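Local coordinates for protein arylmalonate decarboxylase (Bordetella bronchiseptica, PDB 2VLB) that catalyses the decarboxylation of 2-aryl-2-methylmalonate to 2-arylpropionate and carbon dioxide, at residues P23-R28 with L194-I199; T126-D131 with T156-M161. All blocks are in the same frame, centred on the assembly; numbering follows the deposited sequence.

Contact 1: residues P23-R28 with L194-I199; sequences PADGAR and LTLDAI
The side chain of Asp25 bridges helix 24-27 and the loop before helix 198-206, joining the two halves of a fold consistent with the Asp/Glu racemase clan. Asp25 OD1 takes the N-H of Thr195 at N, 2.6 Å away, from well above the carboxylate plane. Asp25 OD1 also receives Leu196 N at 3.0 Å through its syn lone pair. On the anti side, Arg28 NH2 approaches Asp25 OD1 at 3.2 Å and lies in a salt bridge. Three donors therefore grip one oxygen. The other oxygen, Asp25 OD2, accepts the hydroxyl OG1 of Thr195 at 2.6 Å, again by its syn lone pair. Thr195 OG1 is also hydrogen-bonded to Ser212 OG. Asp25 is the central residue of an inverse gamma turn, and its CG, anti to the backbone N (chi1 -164°), carries the carboxylate to the loop at Thr195. Segment 23-28 follows strand 10-15 of one parallel sheet. Segment 194-199 follows strand 185-189 of the other and enters helix 198-206. The guanidinium of Arg28 lies between two leucines. Leu194 CD2 sits over one face, 3.5 Å from Arg28 NH2 and offset toward the rim. Leu196 CB lies over the opposite face. The bend at chi3 (-85°) lets the guanidinium pass between Leu194 and Leu196. Its NE is buried beside Leu196 CD1 and has no polar partner in the model. One water in the guanidinium plane links Arg28 NH1 to Asp197 OD2. A second accepts from both Arg28 NH2 and Asp197 N.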
loop_
_atom_site.group_PDB
_atom_site.type_symbol
_atom_site.label_atom_id
_atom_site.label_comp_id
_atom_site.label_asym_id
_atom_site.label_seq_id
_atom_site.Cartn_x
_atom_site.Cartn_y
_atom_site.Cartn_z
ATOM N N PRO A 23 3.385 -4.088 9.735
ATOM C CA PRO A 23 3.817 -2.684 9.594
ATOM C C PRO A 23 3.215 -1.740 10.643
ATOM O O PRO A 23 2.009 -1.754 10.870
ATOM C CB PRO A 23 3.346 -2.314 8.179
ATOM C CG PRO A 23 3.309 -3.682 7.436
ATOM C CD PRO A 23 2.810 -4.638 8.481
ATOM N N ALA A 24 4.061 -0.936 11.284
ATOM C CA ALA A 24 3.629 0.022 12.303
ATOM C C ALA A 24 2.724 1.102 11.711
ATOM O O ALA A 24 1.760 1.521 12.349
ATOM C CB ALA A 24 4.850 0.661 12.982
ATOM N N ASP A 25 3.050 1.526 10.485
ATOM C CA ASP A 25 2.338 2.570 9.728
ATOM C C ASP A 25 1.008 2.078 9.145
ATOM O O ASP A 25 0.863 1.879 7.930
ATOM C CB ASP A 25 3.201 3.032 8.550
ATOM C CG ASP A 25 2.734 4.349 7.963
ATOM O OD1 ASP A 25 2.417 5.286 8.739
ATOM O OD2 ASP A 25 2.718 4.456 6.724
ATOM N N GLY A 26 0.034 1.907 10.013
ATOM C CA GLY A 26 -1.249 1.431 9.580
ATOM C C GLY A 26 -1.878 0.731 10.749
ATOM O O GLY A 26 -3.066 0.913 11.005
ATOM N N ALA A 27 -1.078 -0.061 11.467
ATOM C CA ALA A 27 -1.568 -0.772 12.641
ATOM C C ALA A 27 -2.264 0.202 13.593
ATOM O O ALA A 27 -3.313 -0.138 14.146
ATOM C CB ALA A 27 -0.437 -1.523 13.345
ATOM N N ARG A 28 -1.697 1.416 13.723
ATOM C CA ARG A 28 -2.212 2.531 14.576
ATOM C C ARG A 28 -3.629 2.978 14.220
ATOM O O ARG A 28 -4.313 3.619 15.032
ATOM C CB ARG A 28 -1.330 3.781 14.444
ATOM C CG ARG A 28 0.125 3.635 14.839
ATOM C CD ARG A 28 0.858 4.980 14.702
ATOM N NE ARG A 28 1.350 5.221 13.337
ATOM C CZ ARG A 28 2.001 6.318 12.942
ATOM N NH1 ARG A 28 2.249 7.309 13.802
ATOM N NH2 ARG A 28 2.409 6.421 11.678
ATOM N N LEU A 194 6.877 5.436 8.839
ATOM C CA LEU A 194 5.667 6.135 9.345
ATOM C C LEU A 194 5.216 7.291 8.450
ATOM O O LEU A 194 5.926 8.285 8.298
ATOM C CB LEU A 194 5.877 6.645 10.783
ATOM C CG LEU A 194 6.439 5.689 11.861
ATOM C CD1 LEU A 194 7.029 6.436 13.074
ATOM C CD2 LEU A 194 5.382 4.668 12.317
ATOM N N THR A 195 4.020 7.171 7.885
ATOM C CA THR A 195 3.493 8.195 6.985
ATOM C C THR A 195 2.178 8.806 7.468
ATOM O O THR A 195 1.780 9.847 6.944
ATOM C CB THR A 195 3.265 7.665 5.534
ATOM O OG1 THR A 195 2.227 6.658 5.516
ATOM C CG2 THR A 195 4.583 7.091 4.910
ATOM N N LEU A 196 1.504 8.157 8.430
ATOM C CA LEU A 196 0.109 8.507 8.781
ATOM C C LEU A 196 -0.053 9.973 9.128
ATOM O O LEU A 196 -1.017 10.607 8.705
ATOM C CB LEU A 196 -0.424 7.669 9.945
ATOM C CG LEU A 196 -0.894 6.237 9.717
ATOM C CD1 LEU A 196 -1.303 5.640 11.045
ATOM C CD2 LEU A 196 -2.057 6.160 8.724
ATOM N N ASP A 197 0.895 10.509 9.896
ATOM C CA ASP A 197 0.807 11.884 10.398
ATOM C C ASP A 197 0.861 12.947 9.300
ATOM O O ASP A 197 0.343 14.046 9.486
ATOM C CB ASP A 197 1.893 12.168 11.453
ATOM C CG ASP A 197 1.623 11.478 12.788
ATOM O OD1 ASP A 197 0.558 10.840 12.955
ATOM O OD2 ASP A 197 2.491 11.569 13.678
ATOM N N ALA A 198 1.480 12.624 8.168
ATOM C CA ALA A 198 1.604 13.590 7.070
ATOM C C ALA A 198 0.267 13.818 6.350
ATOM O O ALA A 198 -0.011 14.936 5.899
ATOM C CB ALA A 198 2.675 13.133 6.072
ATOM N N ILE A 199 -0.547 12.759 6.258
ATOM C CA ILE A 199 -1.792 12.770 5.477
ATOM C C ILE A 199 -2.714 13.955 5.836
ATOM O O ILE A 199 -3.001 14.775 4.957
ATOM C CB ILE A 199 -2.543 11.392 5.538
ATOM C CG1 ILE A 199 -1.631 10.247 5.083
ATOM C CG2 ILE A 199 -3.839 11.414 4.711
ATOM C CD1 ILE A 199 -2.218 8.867 5.251
HETATM O O HOH W 1 3.989 9.381 13.898
HETATM O O HOH W 2 3.477 9.133 11.090
#

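Contact 2: residues T126-D131 with T156-M161; sequences TAYIDD and TGVEAM
The loop leaving strand 121-126 meets a short 3-10 turn at 156-159, and Tyr128 buries the largest share of the contact. Tyr128 OH donates a hydrogen bond to Glu159 OE1 at 2.6 Å, nearly along the C-O axis of the acceptor. The ring and carboxylate planes are 69° apart, so the two flat groups do not stack. Glu159 CG sits between its own backbone N and carbonyl carbon (chi1 68°), and the rest of the chain runs out extended to the phenol. Near its root, Tyr128 packs on Val158, whose CG2 lies 3.6 Å from Tyr128 CB. The other Val158 methyl, CG1, is 4.1 Å from Ala127 CB. Tyr128 CE1 also comes within 3.3 Å of Thr156 O. That carbonyl accepts the backbone bond from Glu159 N that closes the 3-10 turn. Ile129 CG1 lies over one face of the Tyr128 ring, toward its rim, while Ile129 CG2 meets Thr156 CG2 at 4.2 Å. Before the tyrosine, Tyr128 N donates to Thr126 OG1 at 3.1 Å, forming an ST turn. Thr126 OG1 is hydrogen-bonded to Ser189 O on the neighbouring strand 185-189. A bound beta-mercaptoethanol lies about 4 Å from the Tyr128 side chain. The two loops lie beyond the C-terminal ends of strands 121-126 and 146-152 of a parallel alpha/beta sheet, the edge where this superfamily places its active site.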
loop_
_atom_site.group_PDB
_atom_site.type_symbol
_atom_site.label_atom_id
_atom_site.label_comp_id
_atom_site.label_asym_id
_atom_site.label_seq_id
_atom_site.Cartn_x
_atom_site.Cartn_y
_atom_site.Cartn_z
ATOM N N THR A 126 7.094 9.996 -3.535
ATOM C CA THR A 126 7.744 8.922 -2.781
ATOM C C THR A 126 8.968 9.446 -2.027
ATOM O O THR A 126 9.572 10.448 -2.428
ATOM C CB THR A 126 8.101 7.718 -3.675
ATOM O OG1 THR A 126 8.582 6.665 -2.824
ATOM C CG2 THR A 126 9.198 8.073 -4.728
ATOM N N ALA A 127 9.320 8.802 -0.912
ATOM C CA ALA A 127 10.583 9.129 -0.247
ATOM C C ALA A 127 11.746 8.356 -0.910
ATOM O O ALA A 127 12.909 8.643 -0.664
ATOM C CB ALA A 127 10.505 8.837 1.241
ATOM N N TYR A 128 11.417 7.395 -1.765
ATOM C CA TYR A 128 12.416 6.541 -2.395
ATOM C C TYR A 128 12.868 7.142 -3.740
ATOM O O TYR A 128 12.846 8.370 -3.928
ATOM C CB TYR A 128 11.788 5.157 -2.568
ATOM C CG TYR A 128 12.683 3.960 -2.812
ATOM C CD1 TYR A 128 13.895 3.794 -2.156
ATOM C CD2 TYR A 128 12.252 2.943 -3.664
ATOM C CE1 TYR A 128 14.683 2.650 -2.377
ATOM C CE2 TYR A 128 13.013 1.813 -3.890
ATOM C CZ TYR A 128 14.220 1.667 -3.248
ATOM O OH TYR A 128 14.943 0.520 -3.496
ATOM N N ILE A 129 13.291 6.273 -4.659
ATOM C CA ILE A 129 13.864 6.674 -5.941
ATOM C C ILE A 129 12.773 6.876 -6.991
ATOM O O ILE A 129 11.643 6.370 -6.834
ATOM C CB ILE A 129 14.915 5.623 -6.435
ATOM C CG1 ILE A 129 14.279 4.227 -6.592
ATOM C CG2 ILE A 129 16.115 5.586 -5.462
ATOM C CD1 ILE A 129 15.218 3.178 -7.198
ATOM N N ASP A 130 13.112 7.608 -8.059
ATOM C CA ASP A 130 12.189 7.850 -9.182
ATOM C C ASP A 130 11.514 6.581 -9.719
ATOM O O ASP A 130 10.331 6.607 -10.063
ATOM C CB ASP A 130 12.920 8.528 -10.334
ATOM C CG ASP A 130 13.270 9.959 -10.028
ATOM O OD1 ASP A 130 12.467 10.632 -9.338
ATOM O OD2 ASP A 130 14.335 10.423 -10.498
ATOM N N ASP A 131 12.258 5.481 -9.796
ATOM C CA ASP A 131 11.703 4.257 -10.402
ATOM C C ASP A 131 10.398 3.774 -9.752
ATOM O O ASP A 131 9.518 3.255 -10.453
ATOM C CB ASP A 131 12.747 3.137 -10.505
ATOM C CG ASP A 131 13.798 3.407 -11.601
ATOM O OD1 ASP A 131 13.726 4.469 -12.293
ATOM O OD2 ASP A 131 14.716 2.566 -11.767
ATOM N N THR A 156 17.373 5.961 -0.196
ATOM C CA THR A 156 17.328 4.510 -0.513
ATOM C C THR A 156 16.954 3.620 0.695
ATOM O O THR A 156 16.299 2.568 0.519
ATOM C CB THR A 156 18.655 4.005 -1.111
ATOM O OG1 THR A 156 19.714 4.283 -0.184
ATOM C CG2 THR A 156 18.953 4.705 -2.459
ATOM N N GLY A 157 17.358 4.043 1.898
ATOM C CA GLY A 157 17.079 3.294 3.122
ATOM C C GLY A 157 15.608 3.034 3.400
ATOM O O GLY A 157 15.282 2.179 4.234
ATOM N N VAL A 158 14.697 3.751 2.729
ATOM C CA VAL A 158 13.267 3.474 2.906
ATOM C C VAL A 158 12.843 2.142 2.278
ATOM O O VAL A 158 11.722 1.679 2.504
ATOM C CB VAL A 158 12.305 4.646 2.501
ATOM C CG1 VAL A 158 12.667 5.939 3.248
ATOM C CG2 VAL A 158 12.245 4.857 0.980
ATOM N N GLU A 159 13.720 1.512 1.504
ATOM C CA GLU A 159 13.422 0.149 1.020
ATOM C C GLU A 159 13.510 -0.820 2.209
ATOM O O GLU A 159 13.120 -2.003 2.101
ATOM C CB GLU A 159 14.428 -0.298 -0.044
ATOM C CG GLU A 159 15.830 -0.512 0.533
ATOM C CD GLU A 159 16.932 -0.504 -0.499
ATOM O OE1 GLU A 159 16.662 -0.152 -1.678
ATOM O OE2 GLU A 159 18.077 -0.845 -0.120
ATOM N N ALA A 160 14.053 -0.339 3.333
ATOM C CA ALA A 160 14.288 -1.211 4.493
ATOM C C ALA A 160 13.754 -0.581 5.798
ATOM O O ALA A 160 12.544 -0.610 6.033
ATOM C CB ALA A 160 15.771 -1.614 4.596
ATOM N N MET A 161 14.623 0.005 6.620
ATOM C CA MET A 161 14.219 0.414 7.967
ATOM C C MET A 161 14.152 1.937 8.225
ATOM O O MET A 161 14.003 2.346 9.371
ATOM C CB MET A 161 15.138 -0.237 9.004
ATOM C CG MET A 161 15.053 -1.759 9.026
ATOM S SD MET A 161 16.490 -2.482 9.793
ATOM C CE MET A 161 17.567 -2.493 8.350
#

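How the contacts relate
The centres of contacts 1 and 2 are about 16 Å apart, and their nearest atoms are about 7 Å apart without touching. Both segments of contact 2 fall in the sequence between the two segments of contact 1. Contact 1 joins the short helix after strand 10-15 of one sheet to the loop after strand 185-189 of the other, whereas contact 2 stays within the half built on the latter sheet. Segment 126-131 starts at the end of strand 121-126, adjacent to strand 185-189. In the Asp/Glu racemase superfamily the active site lies between the two halves, so both contacts probably border the cleft. Beta-mercaptoethanol beside contact 2 probably comes from the crystallisation liquor, but may mark a pocket.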